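Local coordinates for protein ATP-dependent kinase YFH7 (Saccharomyces cerevisiae, PDB 2GA8) that acts as an ATP-dependent kinase that could be involved in assembly of the endoplasmic reticulum membrane, at residues 299-302 / 303-307. Numbering follows the deposited sequence.
Sequences YEAT and EERVA
The carbonyl oxygen of Ala301 takes two hydrogen bonds. Arg305 N gives it the helical i to i+4 bond at 3.0 Å. A water donates to Ala301 O as well. The same water donates to Glu304 OE1, with 2.8 Å between the water oxygen and OE1, tying this carboxylate back to the turn before it. Arg305 NH1 comes to 2.9 Å from Ala301 O, but the angle is too poor for a hydrogen bond. The arginine reaches back because its chain runs extended to CD and then bends at chi3, -65°. This lays the guanidinium beside the first turn, with Thr302 CA at its edge and in its plane. With the guanidinium gone, as in an alanine here, the side of Ala301 and Thr302 would probably be left without its cover and the nearby bound sulfate without a positive neighbour. On another side of the helix, Glu303 CG stands anti to the backbone N (chi1 180°), and each carboxylate oxygen faces a different neighbour. Glu303 OE2 lies 3.7 Å from Tyr299 CE2, obliquely to the ring. Glu303 OE1 is 3.4 Å from Glu300 OE2, with the two carboxylate planes perpendicular. These like charges are probably eased by Arg323, which forms a salt bridge with Glu303 OE1. Thr302 OG1 turns back to bond Asp298 O, while its carbonyl accepts Val306 N in a nearly straight bond (169°). All of this lies on the first turns of helix 299-312, which follows strand 290-296 of the parallel sheet. Helix 319-328 packs against it, its Phe326 meeting Tyr299 edge-to-face and touching Glu303 and Val306. Val306 also lies close to Gly34 of the probable ATP-binding P-loop, which follows strand 25-30, the neighbour of strand 290-296 in the sheet.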
loop_
_atom_site.group_PDB
_atom_site.type_symbol
_atom_site.label_atom_id
_atom_site.label_comp_id
_atom_site.label_asym_id
_atom_site.label_seq_id
_atom_site.Cartn_x
_atom_site.Cartn_y
_atom_site.Cartn_z
ATOM N N TYR A 299 20.948 -7.865 11.128
ATOM C CA TYR A 299 20.355 -9.039 11.750
ATOM C C TYR A 299 20.143 -8.951 13.260
ATOM O O TYR A 299 19.017 -9.064 13.742
ATOM C CB TYR A 299 21.187 -10.283 11.443
ATOM C CG TYR A 299 20.437 -11.574 11.678
ATOM C CD1 TYR A 299 19.594 -12.096 10.699
ATOM C CD2 TYR A 299 20.556 -12.270 12.883
ATOM C CE1 TYR A 299 18.893 -13.277 10.904
ATOM C CE2 TYR A 299 19.851 -13.456 13.102
ATOM C CZ TYR A 299 19.027 -13.952 12.103
ATOM O OH TYR A 299 18.352 -15.139 12.286
ATOM N N GLU A 300 21.227 -8.762 14.002
ATOM C CA GLU A 300 21.143 -8.690 15.457
ATOM C C GLU A 300 20.154 -7.665 15.997
ATOM O O GLU A 300 19.327 -7.988 16.853
ATOM C CB GLU A 300 22.531 -8.428 16.049
ATOM C CG GLU A 300 23.358 -9.689 16.243
ATOM C CD GLU A 300 22.807 -10.579 17.345
ATOM O OE1 GLU A 300 23.384 -11.661 17.589
ATOM O OE2 GLU A 300 21.796 -10.195 17.971
ATOM N N ALA A 301 20.242 -6.433 15.507
ATOM C CA ALA A 301 19.350 -5.373 15.963
ATOM C C ALA A 301 17.898 -5.667 15.604
ATOM O O ALA A 301 16.983 -5.369 16.370
ATOM C CB ALA A 301 19.773 -4.041 15.364
ATOM N N THR A 302 17.685 -6.247 14.430
ATOM C CA THR A 302 16.334 -6.557 14.004
ATOM C C THR A 302 15.796 -7.740 14.797
ATOM O O THR A 302 14.623 -7.767 15.170
ATOM C CB THR A 302 16.291 -6.875 12.502
ATOM O OG1 THR A 302 16.826 -5.765 11.772
ATOM C CG2 THR A 302 14.855 -7.120 12.056
ATOM N N GLU A 303 16.659 -8.715 15.061
ATOM C CA GLU A 303 16.257 -9.886 15.827
ATOM C C GLU A 303 15.763 -9.435 17.196
ATOM O O GLU A 303 14.729 -9.895 17.683
ATOM C CB GLU A 303 17.443 -10.827 16.007
ATOM C CG GLU A 303 17.122 -12.075 16.798
ATOM C CD GLU A 303 18.358 -12.894 17.083
ATOM O OE1 GLU A 303 19.188 -12.447 17.900
ATOM O OE2 GLU A 303 18.503 -13.975 16.483
ATOM N N GLU A 304 16.510 -8.525 17.813
ATOM C CA GLU A 304 16.149 -8.019 19.128
ATOM C C GLU A 304 14.851 -7.231 19.063
ATOM O O GLU A 304 13.991 -7.366 19.931
ATOM C CB GLU A 304 17.253 -7.119 19.685
ATOM C CG GLU A 304 16.924 -6.567 21.069
ATOM C CD GLU A 304 17.887 -5.490 21.514
ATOM O OE1 GLU A 304 17.921 -4.420 20.870
ATOM O OE2 GLU A 304 18.609 -5.711 22.507
ATOM N N ARG A 305 14.719 -6.408 18.027
ATOM C CA ARG A 305 13.529 -5.589 17.847
ATOM C C ARG A 305 12.268 -6.442 17.729
ATOM O O ARG A 305 11.265 -6.172 18.391
ATOM C CB ARG A 305 13.691 -4.699 16.608
ATOM C CG ARG A 305 12.567 -3.697 16.393
ATOM C CD ARG A 305 12.889 -2.695 15.285
ATOM N NE ARG A 305 14.027 -1.838 15.617
ATOM C CZ ARG A 305 15.301 -2.149 15.397
ATOM N NH1 ARG A 305 15.622 -3.307 14.832
ATOM N NH2 ARG A 305 16.262 -1.304 15.751
ATOM N N VAL A 306 12.319 -7.472 16.888
ATOM C CA VAL A 306 11.175 -8.350 16.695
ATOM C C VAL A 306 10.919 -9.202 17.936
ATOM O O VAL A 306 9.770 -9.430 18.317
ATOM C CB VAL A 306 11.381 -9.268 15.465
ATOM C CG1 VAL A 306 10.248 -10.278 15.359
ATOM C CG2 VAL A 306 11.432 -8.420 14.200
ATOM N N ALA A 307 11.987 -9.673 18.567
ATOM C CA ALA A 307 11.827 -10.484 19.770
ATOM C C ALA A 307 11.075 -9.657 20.808
ATOM O O ALA A 307 10.165 -10.154 21.472
ATOM C CB ALA A 307 13.184 -10.899 20.310
HETATM O O HOH W 1 17.306 -3.474 18.277
#